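Local atomic coordinates of F5/8 type C domain protein (Clostridium perfringens, PDB entry 7JRM), a protein that probably binds carbohydrate as the CBM51 and neighbouring modules of ZmpB, an O-glycopeptidase customised for the recognition and hydrolysis of mucins. Residues A[47-50]-A[56-59]; A[90-95]-A[197-202]; A[265-270]-A[274-279]; A[314-317]-A[323-326]; A[396-401]-A[445-450]. All coordinates share one frame; numbering follows the deposited sequence.

Contact 1: A[47-50]-A[56-59]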
# COMPACT_ATOMS: atom_id res chain seq x y z
N SER A 47 -13.87 -2.01 28.73
CA SER A 47 -13.92 -1.58 27.33
C SER A 47 -14.00 -2.81 26.44
O SER A 47 -13.35 -3.83 26.71
CB SER A 47 -12.69 -0.74 26.96
OG SER A 47 -12.75 -0.33 25.60
N ASP A 48 -14.79 -2.70 25.37
CA ASP A 48 -14.87 -3.72 24.33
C ASP A 48 -14.31 -3.20 23.00
O ASP A 48 -14.69 -3.68 21.93
CB ASP A 48 -16.31 -4.20 24.15
CG ASP A 48 -17.27 -3.07 23.78
OD1 ASP A 48 -16.83 -1.90 23.72
OD2 ASP A 48 -18.46 -3.37 23.56
N PHE A 49 -13.39 -2.24 23.07
CA PHE A 49 -12.88 -1.57 21.88
C PHE A 49 -11.84 -2.43 21.17
O PHE A 49 -11.00 -3.06 21.81
CB PHE A 49 -12.28 -0.22 22.26
CG PHE A 49 -11.59 0.48 21.13
CD1 PHE A 49 -12.32 1.13 20.15
CD2 PHE A 49 -10.20 0.49 21.04
CE1 PHE A 49 -11.68 1.78 19.11
CE2 PHE A 49 -9.56 1.14 20.00
CZ PHE A 49 -10.30 1.78 19.03
N VAL A 50 -11.92 -2.45 19.84
CA VAL A 50 -10.95 -3.14 18.99
C VAL A 50 -10.45 -2.15 17.94
O VAL A 50 -11.26 -1.51 17.26
CB VAL A 50 -11.55 -4.38 18.31
CG1 VAL A 50 -10.45 -5.32 17.86
CG2 VAL A 50 -12.52 -5.10 19.24
N ILE A 56 -19.52 0.52 17.40
CA ILE A 56 -19.82 1.41 18.52
C ILE A 56 -19.40 0.69 19.79
O ILE A 56 -20.04 -0.28 20.20
CB ILE A 56 -21.31 1.80 18.56
CG1 ILE A 56 -21.73 2.42 17.23
CG2 ILE A 56 -21.58 2.75 19.71
CD1 ILE A 56 -23.22 2.43 17.00
N PHE A 57 -18.33 1.18 20.41
CA PHE A 57 -17.72 0.52 21.56
C PHE A 57 -17.99 1.31 22.83
O PHE A 57 -18.10 2.54 22.81
CB PHE A 57 -16.21 0.37 21.35
CG PHE A 57 -15.83 -0.15 19.99
CD1 PHE A 57 -15.78 -1.51 19.74
CD2 PHE A 57 -15.53 0.73 18.96
CE1 PHE A 57 -15.43 -1.98 18.49
CE2 PHE A 57 -15.18 0.26 17.71
CZ PHE A 57 -15.13 -1.10 17.48
N THR A 58 -18.09 0.59 23.94
CA THR A 58 -18.36 1.17 25.25
C THR A 58 -17.08 1.14 26.08
O THR A 58 -16.40 0.11 26.14
CB THR A 58 -19.47 0.41 25.97
OG1 THR A 58 -20.68 0.47 25.20
CG2 THR A 58 -19.73 1.01 27.35
N VAL A 59 -16.76 2.26 26.72
CA VAL A 59 -15.59 2.37 27.58
C VAL A 59 -16.02 2.96 28.91
O VAL A 59 -16.77 3.95 28.95
CB VAL A 59 -14.48 3.24 26.94
CG1 VAL A 59 -13.21 3.17 27.77
CG2 VAL A 59 -14.22 2.81 25.51
O HOH W 1 -20.38 -1.75 23.08
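Ser-47 pairs with Val-59 at the point where strand 43-47 leaves the edge of the sheet of an Ig-like domain. Ser-47 CA and Val-59 CA lie 4.3 Å apart in an antiparallel non-hydrogen-bonded pair, and the CA-H of Ser-47 points at Thr-58 O. On the face that carries both side chains, Ser-47 OG lies against Val-59 CG2. The same OG closes an ST turn by accepting from the backbone N of Phe-49, as the chain leaves strand geometry. Asp-48 then takes over the pairing. Its N gives a weak bond to Thr-58 O, while its side chain does what a strand carbonyl would otherwise do: Asp-48 OD1 accepts from Thr-58 N at 2.8 Å, on the syn side and 17° out of the carboxylate plane. With CG set between the backbone N and the carbonyl carbon (chi1 59°), the carboxylate folds back over strand 55-64. OD2 meets a water that also joins Ile-56 O and Thr-58 OG1. Phe-49 turns the edge of its ring onto the face of Phe-57 in a T-shaped stack, with centroids 5.0 Å apart and planes at 81°; its other neighbours include Val-22 and Leu-24. Beyond it, Val-50 covers the outer part of the Phe-57 ring, its backbone N resting over a face and Val-50 CG2 standing 4.3 Å from Phe-57 CE1.

Contact 2: A[90-95]-A[197-202]; sequences NWKSAT and SKEIKL
The carboxylate of Glu-199 is met by Lys-92 at an edge, not over a face: NZ approaches OE2 on the anti lone pair, the one turned away from the other oxygen. The second flat group, the indole of Trp-91, belongs to the first segment alone; Ala-94 CB sits over one of its faces toward the rim, and Lys-103 makes a cation-pi contact with it. The salt bridge spans the five-stranded antiparallel sheet of the NPCBM/NEW2 domain. Strand 134-139 runs between strands 93-95 and 199-205, which explains the 8.9 Å that separates Lys-92 CA from Glu-199 CA. Both side chains start toward each other across strand 134-139, where Glu-199 touches Val-137. Val-137 is paired with Lys-92 and Ser-93 together, a classic beta bulge. Glu-199 runs extended beyond CG, and the two chains cross at about a right angle. Lys-92 CD lies 3.6 Å from Glu-199 OE2; bends at chi3 (95°) and chi4 (-146°) then turn CE and NZ to the same oxygen. At the base of the glutamate, Asp-171 OD1 accepts from the backbone N of Glu-199 and of Lys-198 and ties down this end of the strand. Across the solvent-facing surface of the sheet the contact comes down to one ion pair, Lys-92 NZ to Glu-199 OE2 at 2.7 Å.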
# COMPACT_ATOMS: atom_id res chain seq x y z
N ASN A 90 -33.93 15.56 2.78
CA ASN A 90 -35.18 16.28 2.97
C ASN A 90 -35.81 15.86 4.29
O ASN A 90 -35.96 14.67 4.55
CB ASN A 90 -36.15 16.02 1.81
CG ASN A 90 -35.69 16.63 0.51
OD1 ASN A 90 -35.40 17.83 0.44
ND2 ASN A 90 -35.61 15.82 -0.54
N TRP A 91 -36.17 16.85 5.11
CA TRP A 91 -36.82 16.55 6.38
C TRP A 91 -38.27 16.15 6.15
O TRP A 91 -38.90 16.56 5.17
CB TRP A 91 -36.74 17.75 7.33
CG TRP A 91 -37.31 19.03 6.78
CD1 TRP A 91 -38.61 19.29 6.47
CD2 TRP A 91 -36.59 20.24 6.50
NE1 TRP A 91 -38.75 20.57 6.01
CE2 TRP A 91 -37.52 21.18 6.01
CE3 TRP A 91 -35.24 20.62 6.60
CZ2 TRP A 91 -37.15 22.47 5.64
CZ3 TRP A 91 -34.88 21.90 6.23
CH2 TRP A 91 -35.83 22.81 5.75
N LYS A 92 -38.79 15.33 7.07
CA LYS A 92 -40.20 14.96 7.00
C LYS A 92 -41.09 16.12 7.42
O LYS A 92 -42.20 16.27 6.90
CB LYS A 92 -40.47 13.74 7.87
CG LYS A 92 -39.58 12.55 7.56
CD LYS A 92 -39.90 11.37 8.48
CE LYS A 92 -40.89 10.42 7.83
NZ LYS A 92 -41.81 9.80 8.83
N SER A 93 -40.63 16.94 8.36
CA SER A 93 -41.38 18.09 8.84
C SER A 93 -40.42 19.03 9.54
O SER A 93 -39.37 18.61 10.04
CB SER A 93 -42.51 17.67 9.79
OG SER A 93 -41.98 17.08 10.97
N ALA A 94 -40.79 20.31 9.58
CA ALA A 94 -39.94 21.32 10.21
C ALA A 94 -40.80 22.45 10.74
O ALA A 94 -41.59 23.03 9.99
CB ALA A 94 -38.91 21.86 9.21
N THR A 95 -40.64 22.75 12.02
CA THR A 95 -41.25 23.92 12.64
C THR A 95 -40.16 24.87 13.10
O THR A 95 -39.02 24.45 13.36
CB THR A 95 -42.14 23.53 13.83
OG1 THR A 95 -41.33 23.05 14.90
CG2 THR A 95 -43.13 22.45 13.43
N SER A 197 -33.62 2.74 14.03
CA SER A 197 -34.65 3.74 14.28
C SER A 197 -35.32 4.13 12.97
O SER A 197 -34.84 3.81 11.87
CB SER A 197 -34.07 4.97 14.97
OG SER A 197 -33.32 5.76 14.06
N LYS A 198 -36.44 4.83 13.09
CA LYS A 198 -37.17 5.32 11.93
C LYS A 198 -37.24 6.83 11.84
O LYS A 198 -37.34 7.37 10.74
CB LYS A 198 -38.61 4.75 11.92
CG LYS A 198 -38.68 3.29 11.52
CD LYS A 198 -40.04 2.69 11.84
CE LYS A 198 -40.75 2.21 10.59
NZ LYS A 198 -42.23 2.32 10.70
N GLU A 199 -37.18 7.54 12.97
CA GLU A 199 -37.26 8.99 12.98
C GLU A 199 -36.30 9.55 14.01
O GLU A 199 -36.10 8.97 15.08
CB GLU A 199 -38.68 9.47 13.30
CG GLU A 199 -39.67 9.33 12.16
CD GLU A 199 -40.95 10.11 12.40
OE1 GLU A 199 -41.24 10.42 13.58
OE2 GLU A 199 -41.65 10.41 11.42
N ILE A 200 -35.70 10.69 13.68
CA ILE A 200 -34.94 11.50 14.62
C ILE A 200 -35.52 12.90 14.62
O ILE A 200 -35.83 13.45 13.55
CB ILE A 200 -33.43 11.51 14.29
CG1 ILE A 200 -32.65 12.26 15.38
CG2 ILE A 200 -33.16 12.10 12.91
CD1 ILE A 200 -31.17 12.37 15.11
N LYS A 201 -35.70 13.47 15.80
CA LYS A 201 -36.33 14.77 15.97
C LYS A 201 -35.34 15.72 16.63
O LYS A 201 -34.92 15.48 17.76
CB LYS A 201 -37.62 14.67 16.79
CG LYS A 201 -38.40 15.96 16.90
CD LYS A 201 -39.82 15.71 17.39
CE LYS A 201 -39.82 14.91 18.68
NZ LYS A 201 -41.19 14.75 19.24
N LEU A 202 -34.99 16.79 15.92
CA LEU A 202 -34.05 17.79 16.42
C LEU A 202 -34.84 18.95 17.00
O LEU A 202 -35.58 19.63 16.28
CB LEU A 202 -33.12 18.26 15.30
CG LEU A 202 -32.42 17.15 14.50
CD1 LEU A 202 -31.50 17.75 13.46
CD2 LEU A 202 -31.66 16.22 15.44

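Contact 3: A[265-270]-A[274-279]; sequences EEALLS and ETINSA
A tight antiparallel helical hairpin brings Ala-267 against Thr-275, Ile-276 and Ala-279, close to the turn that joins helix 251-270 to helix 273-288. The short segments run at 162° to each other, with a closest axis approach of 8.3 Å. Small residues permit this spacing: Ala-267 CA lies 4.9 Å from Ile-276 CA, and the methyl of Ala-267 meets that of Ala-279 at 3.7 Å between the CB atoms. The methyl carbon Ala-267 CB also stands 3.5 Å from Thr-275 O and touches Thr-275 CG2. Ile-276 CG1, anti to its own carbonyl carbon (chi1 -74°), touches the methyl of Ala-267 and comes still nearer to the carbonyl oxygen, 3.2 Å from Ala-267 O; CD1 follows along the same carbonyl. Ser-270 OG donates to Ala-267 O at 2.7 Å, tilted 25° from the carbonyl plane. Ser-270 OG in turn lies alongside CB and CG2 of Thr-275, so that a hydroxyl already engaged with its own helix presents itself to an aliphatic surface. Thr-275 OG1 has its partner in the connecting turn, Asp-272 OD2. On one flank Leu-234 of helix 232-242 packs on Ala-267, Leu-268 and Ile-276, consistent with a FIVAR-like three-helix module. The helices are therefore joined here by close van der Waals contact, while Ser-270 OG is bonded within its own helix and Thr-275 OG1 to the turn; the contact rests on close fit, not on charge, consistent with the short spacing.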
# COMPACT_ATOMS: atom_id res chain seq x y z
N GLU A 265 -1.91 -4.71 0.18
CA GLU A 265 -1.73 -3.34 0.65
C GLU A 265 -2.57 -2.37 -0.17
O GLU A 265 -3.10 -1.39 0.37
CB GLU A 265 -0.25 -2.95 0.58
CG GLU A 265 0.60 -3.58 1.67
CD GLU A 265 2.09 -3.49 1.38
OE1 GLU A 265 2.46 -3.55 0.19
OE2 GLU A 265 2.88 -3.36 2.33
N GLU A 266 -2.70 -2.62 -1.48
CA GLU A 266 -3.58 -1.80 -2.30
C GLU A 266 -5.04 -1.97 -1.88
O GLU A 266 -5.81 -0.99 -1.87
CB GLU A 266 -3.42 -2.15 -3.78
CG GLU A 266 -2.02 -1.95 -4.33
CD GLU A 266 -1.80 -2.69 -5.63
OE1 GLU A 266 -2.75 -2.79 -6.43
OE2 GLU A 266 -0.67 -3.18 -5.86
N ALA A 267 -5.43 -3.19 -1.53
CA ALA A 267 -6.81 -3.44 -1.13
C ALA A 267 -7.17 -2.72 0.17
O ALA A 267 -8.32 -2.30 0.35
CB ALA A 267 -7.06 -4.94 -0.99
N LEU A 268 -6.20 -2.58 1.08
CA LEU A 268 -6.46 -1.84 2.32
C LEU A 268 -6.82 -0.39 2.03
O LEU A 268 -7.72 0.17 2.66
CB LEU A 268 -5.24 -1.92 3.24
CG LEU A 268 -4.85 -3.29 3.79
CD1 LEU A 268 -3.57 -3.19 4.61
CD2 LEU A 268 -5.97 -3.87 4.64
N LEU A 269 -6.12 0.23 1.07
CA LEU A 269 -6.39 1.62 0.74
C LEU A 269 -7.71 1.79 -0.00
O LEU A 269 -8.33 2.86 0.05
CB LEU A 269 -5.25 2.20 -0.10
CG LEU A 269 -3.88 2.30 0.58
CD1 LEU A 269 -2.88 2.94 -0.37
CD2 LEU A 269 -3.98 3.10 1.87
N SER A 270 -8.16 0.74 -0.70
CA SER A 270 -9.40 0.85 -1.47
C SER A 270 -10.62 0.96 -0.57
O SER A 270 -11.63 1.54 -0.99
CB SER A 270 -9.54 -0.36 -2.40
OG SER A 270 -9.86 -1.53 -1.67
N GLU A 274 -15.10 -6.24 -1.39
CA GLU A 274 -14.74 -7.35 -2.27
C GLU A 274 -13.29 -7.28 -2.71
O GLU A 274 -12.66 -8.33 -2.92
CB GLU A 274 -15.67 -7.39 -3.48
CG GLU A 274 -17.14 -7.63 -3.15
CD GLU A 274 -17.40 -8.93 -2.39
OE1 GLU A 274 -16.54 -9.83 -2.42
OE2 GLU A 274 -18.47 -9.04 -1.77
N THR A 275 -12.74 -6.08 -2.87
CA THR A 275 -11.32 -5.95 -3.17
C THR A 275 -10.47 -6.51 -2.04
O THR A 275 -9.45 -7.18 -2.28
CB THR A 275 -10.96 -4.49 -3.44
OG1 THR A 275 -11.89 -3.92 -4.37
CG2 THR A 275 -9.55 -4.37 -4.00
N ILE A 276 -10.87 -6.26 -0.79
CA ILE A 276 -10.13 -6.77 0.36
C ILE A 276 -10.26 -8.28 0.44
O ILE A 276 -9.27 -8.99 0.66
CB ILE A 276 -10.61 -6.08 1.65
CG1 ILE A 276 -10.09 -4.64 1.72
CG2 ILE A 276 -10.19 -6.88 2.87
CD1 ILE A 276 -10.90 -3.74 2.63
N ASN A 277 -11.48 -8.80 0.27
CA ASN A 277 -11.70 -10.24 0.37
C ASN A 277 -10.95 -10.99 -0.73
O ASN A 277 -10.40 -12.07 -0.49
CB ASN A 277 -13.19 -10.54 0.31
CG ASN A 277 -13.93 -10.09 1.55
OD1 ASN A 277 -13.32 -9.69 2.54
ND2 ASN A 277 -15.26 -10.14 1.50
N SER A 278 -10.93 -10.43 -1.95
CA SER A 278 -10.23 -11.09 -3.04
C SER A 278 -8.72 -11.09 -2.81
O SER A 278 -8.04 -12.08 -3.09
CB SER A 278 -10.57 -10.40 -4.37
OG SER A 278 -10.00 -11.11 -5.46
N ALA A 279 -8.18 -9.98 -2.29
CA ALA A 279 -6.76 -9.93 -1.99
C ALA A 279 -6.40 -10.88 -0.86
O ALA A 279 -5.32 -11.48 -0.87
CB ALA A 279 -6.35 -8.50 -1.63

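Contact 4: A[314-317]-A[323-326]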
# COMPACT_ATOMS: atom_id res chain seq x y z
N LEU A 314 35.60 -20.38 -4.46
CA LEU A 314 34.99 -20.73 -3.18
C LEU A 314 35.87 -21.62 -2.31
O LEU A 314 35.52 -21.86 -1.15
CB LEU A 314 33.65 -21.43 -3.41
CG LEU A 314 32.51 -20.55 -3.94
CD1 LEU A 314 31.29 -21.38 -4.26
CD2 LEU A 314 32.18 -19.46 -2.94
N ASN A 315 36.99 -22.11 -2.84
CA ASN A 315 37.88 -23.01 -2.11
C ASN A 315 37.13 -24.24 -1.62
O ASN A 315 36.81 -24.34 -0.43
CB ASN A 315 38.55 -22.27 -0.95
CG ASN A 315 39.54 -23.14 -0.19
OD1 ASN A 315 39.78 -24.29 -0.55
ND2 ASN A 315 40.13 -22.59 0.87
N LYS A 316 36.87 -25.18 -2.52
CA LYS A 316 36.22 -26.44 -2.17
C LYS A 316 36.35 -27.38 -3.35
O LYS A 316 36.68 -26.97 -4.47
CB LYS A 316 34.75 -26.24 -1.79
CG LYS A 316 33.99 -25.32 -2.73
CD LYS A 316 32.49 -25.46 -2.51
CE LYS A 316 32.02 -26.89 -2.74
NZ LYS A 316 30.83 -27.22 -1.90
N THR A 317 36.09 -28.66 -3.09
CA THR A 317 36.10 -29.69 -4.11
C THR A 317 34.74 -30.38 -4.16
O THR A 317 33.93 -30.26 -3.24
CB THR A 317 37.20 -30.73 -3.86
OG1 THR A 317 36.86 -31.53 -2.72
CG2 THR A 317 38.53 -30.04 -3.60
N GLY A 323 23.46 -23.24 -2.23
CA GLY A 323 24.03 -22.39 -1.19
C GLY A 323 25.39 -21.86 -1.58
O GLY A 323 25.73 -20.71 -1.28
N ASP A 324 26.20 -22.68 -2.25
CA ASP A 324 27.45 -22.19 -2.83
C ASP A 324 27.18 -21.12 -3.87
O ASP A 324 27.84 -20.08 -3.89
CB ASP A 324 28.24 -23.35 -3.44
CG ASP A 324 28.91 -24.22 -2.40
OD1 ASP A 324 29.39 -23.67 -1.38
OD2 ASP A 324 28.97 -25.45 -2.60
N MET A 325 26.20 -21.36 -4.75
CA MET A 325 25.89 -20.40 -5.81
C MET A 325 25.38 -19.09 -5.24
O MET A 325 25.72 -18.01 -5.74
CB MET A 325 24.88 -21.00 -6.78
CG MET A 325 25.39 -22.21 -7.54
SD MET A 325 26.78 -21.82 -8.62
CE MET A 325 26.08 -20.54 -9.65
N TYR A 326 24.56 -19.16 -4.18
CA TYR A 326 24.03 -17.94 -3.56
C TYR A 326 25.13 -17.09 -2.93
O TYR A 326 24.90 -15.91 -2.68
CB TYR A 326 22.99 -18.30 -2.50
CG TYR A 326 21.61 -18.61 -3.06
CD1 TYR A 326 21.39 -18.67 -4.43
CD2 TYR A 326 20.54 -18.85 -2.21
CE1 TYR A 326 20.14 -18.96 -4.94
CE2 TYR A 326 19.28 -19.14 -2.71
CZ TYR A 326 19.09 -19.19 -4.07
OH TYR A 326 17.84 -19.48 -4.58
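Lys-316 and Asp-324 reach for each other from opposite directions and form a salt bridge across the loop between helices 304-314 and 322-326. Lys-316 NZ donates to Asp-324 OD2 at 2.7 Å, arriving on the syn side of the carboxylate but 24° out of its plane. The lysine has a second, weak acceptor in the carbonyl of Asp-319, so the ammonium group also bridges, weakly, to the connecting loop. CG of Lys-316 stands between its backbone N and carbonyl carbon (chi1 45°), and a bend at chi3 (-59°) brings the end of the chain round to the acid. The methylenes follow: Lys-316 CE lies 3.4 Å from Asp-324 OD2, with CD beside it. The backbone of Asp-324 is engaged at both ends, its N giving a hydrogen bond to Thr-321 OG1 and its O accepting from Ser-327 OG. Beside that carbonyl sits an apolar contact, Leu-314 CD1, which is 3.7 Å from Asp-324 O and equally near Asp-324 CB. Between the leucine and the lysine, Asn-315 takes positive phi and ends helix 304-314, and the side chains of both neighbours turn to the same aspartate. Helices 304-314 and 322-326, bridged in this way ahead of the parallel strands 330-332 and 350-352, are consistent with the helical cap that opens an internalin-like leucine-rich repeat region.

Contact 5: A[396-401]-A[445-450]; sequences SKVYNR and VLFEDE
Val-398 drops its CG1 methyl onto the ring of Phe-447, in a CH-pi contact between a loop and strand 440-449, in the antiparallel part of the seven-stranded mixed sheet. The methyl carbon Val-398 CG1 stands 3.6 Å from the Phe-447 ring centroid and only 6° off the normal, while CG2 reaches toward the CD1 side of the ring. The loop runs 17° from the direction of the strand, yet Ser-396 CA and Val-445 CA are 6.4 Å apart, and the later pairs lie farther still, too wide for a backbone ladder. Ser-396 CB touches Val-445 CG1 at one end. At the other, Asn-400 ND2 donates to Asp-449 OD2 at 3.3 Å; the acceptor lies near the amide plane, but the donor stands above the carboxylate plane. Outward from these pairs, Asn-400 OD1 accepts from Lys-404 N, and Ser-396 OG bonds to Lys-426 O. Asn-405 OD1 takes the N-H of Val-398, which also pairs through its backbone with Val-406. Phe-452 meets the Phe-447 ring, with Ile-380 and Val-406 beside it. Arg-401 NH1 holds Leu-370 O, and Arg-401 NH2 gives a hydrogen bond, 2.8 Å long, to a water that links it to Glu-450 O.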
# COMPACT_ATOMS: atom_id res chain seq x y z
N SER A 396 26.03 -18.06 -37.04
CA SER A 396 26.76 -16.87 -36.62
C SER A 396 25.88 -15.99 -35.73
O SER A 396 25.78 -14.78 -35.92
CB SER A 396 27.26 -16.08 -37.83
OG SER A 396 26.19 -15.43 -38.49
N LYS A 397 25.24 -16.60 -34.74
CA LYS A 397 24.45 -15.87 -33.75
C LYS A 397 25.18 -15.92 -32.41
O LYS A 397 25.38 -17.01 -31.85
CB LYS A 397 23.03 -16.42 -33.64
CG LYS A 397 22.93 -17.92 -33.40
N VAL A 398 25.58 -14.76 -31.91
CA VAL A 398 26.21 -14.62 -30.61
C VAL A 398 25.27 -13.83 -29.72
O VAL A 398 24.97 -12.66 -30.01
CB VAL A 398 27.59 -13.94 -30.71
CG1 VAL A 398 28.32 -14.04 -29.38
CG2 VAL A 398 28.41 -14.56 -31.83
N TYR A 399 24.79 -14.46 -28.65
CA TYR A 399 23.76 -13.87 -27.81
C TYR A 399 24.37 -13.08 -26.66
O TYR A 399 25.32 -13.52 -26.02
CB TYR A 399 22.84 -14.96 -27.25
CG TYR A 399 22.07 -15.73 -28.30
CD1 TYR A 399 22.51 -16.97 -28.74
CD2 TYR A 399 20.90 -15.22 -28.84
CE1 TYR A 399 21.81 -17.68 -29.70
CE2 TYR A 399 20.19 -15.92 -29.79
CZ TYR A 399 20.65 -17.15 -30.22
OH TYR A 399 19.95 -17.85 -31.17
N ASN A 400 23.81 -11.90 -26.41
CA ASN A 400 24.13 -11.13 -25.22
C ASN A 400 23.15 -11.51 -24.12
O ASN A 400 22.37 -12.46 -24.25
CB ASN A 400 24.13 -9.63 -25.53
CG ASN A 400 22.77 -9.12 -25.96
OD1 ASN A 400 21.85 -9.89 -26.22
ND2 ASN A 400 22.64 -7.80 -26.03
N ARG A 401 23.16 -10.76 -23.01
CA ARG A 401 22.28 -11.08 -21.90
C ARG A 401 20.81 -10.93 -22.28
O ARG A 401 19.96 -11.68 -21.79
CB ARG A 401 22.61 -10.20 -20.69
CG ARG A 401 23.75 -10.73 -19.84
CD ARG A 401 23.97 -9.86 -18.62
NE ARG A 401 24.61 -8.59 -18.97
CZ ARG A 401 25.09 -7.73 -18.08
NH1 ARG A 401 25.01 -7.99 -16.78
NH2 ARG A 401 25.66 -6.60 -18.49
N VAL A 445 33.86 -14.78 -37.16
CA VAL A 445 32.59 -14.13 -36.84
C VAL A 445 32.89 -13.07 -35.79
O VAL A 445 32.94 -13.37 -34.59
CB VAL A 445 31.54 -15.14 -36.36
CG1 VAL A 445 30.23 -14.43 -36.03
CG2 VAL A 445 31.33 -16.23 -37.40
N LEU A 446 33.09 -11.84 -36.23
CA LEU A 446 33.39 -10.74 -35.31
C LEU A 446 32.11 -10.25 -34.65
O LEU A 446 31.08 -10.09 -35.31
CB LEU A 446 34.07 -9.59 -36.05
CG LEU A 446 35.38 -9.83 -36.81
CD1 LEU A 446 36.22 -8.56 -36.82
CD2 LEU A 446 36.18 -10.99 -36.24
N PHE A 447 32.18 -10.02 -33.34
CA PHE A 447 31.03 -9.51 -32.61
C PHE A 447 31.51 -8.59 -31.50
O PHE A 447 32.61 -8.76 -30.96
CB PHE A 447 30.17 -10.65 -32.03
CG PHE A 447 30.75 -11.32 -30.82
CD1 PHE A 447 31.62 -12.39 -30.95
CD2 PHE A 447 30.41 -10.89 -29.54
CE1 PHE A 447 32.15 -13.01 -29.84
CE2 PHE A 447 30.94 -11.51 -28.43
CZ PHE A 447 31.81 -12.57 -28.57
N GLU A 448 30.67 -7.61 -31.17
CA GLU A 448 30.99 -6.66 -30.11
C GLU A 448 29.69 -6.13 -29.51
O GLU A 448 28.67 -6.00 -30.19
CB GLU A 448 31.85 -5.50 -30.63
CG GLU A 448 31.12 -4.51 -31.52
CD GLU A 448 32.05 -3.77 -32.46
OE1 GLU A 448 32.90 -2.99 -31.96
OE2 GLU A 448 31.95 -3.96 -33.69
N ASP A 449 29.75 -5.83 -28.21
CA ASP A 449 28.61 -5.28 -27.48
C ASP A 449 29.16 -4.62 -26.22
O ASP A 449 30.37 -4.55 -26.01
CB ASP A 449 27.58 -6.37 -27.15
CG ASP A 449 26.20 -5.80 -26.87
OD1 ASP A 449 25.78 -4.87 -27.58
OD2 ASP A 449 25.54 -6.30 -25.94
N GLU A 450 28.25 -4.13 -25.38
CA GLU A 450 28.64 -3.49 -24.13
C GLU A 450 29.36 -4.48 -23.22
O GLU A 450 28.71 -5.27 -22.52
CB GLU A 450 27.42 -2.89 -23.42
CG GLU A 450 27.74 -2.22 -22.09
CD GLU A 450 28.95 -1.31 -22.16
OE1 GLU A 450 30.03 -1.72 -21.68
OE2 GLU A 450 28.83 -0.19 -22.70
O HOH W 2 26.94 -5.94 -20.86

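Contact 5 is the most buried and relies on a methyl over an aromatic face, with a polar pair only at its end. Contacts 1 and 3 are partly buried and both lie beside short turns, but contact 1 joins the end of a strand and the following loop to a strand through an acid and stacked rings, whereas contact 3 joins helices through small apolar groups. Contacts 2 and 4 lie at the surface, and each rests on a lysine-carboxylate pair, spanning a sheet in contact 2 and an interhelical loop in contact 4. No two share a strand or helix. They follow one another along an elongated chain, the centres of contacts 2 and 5 being about 81 Å apart.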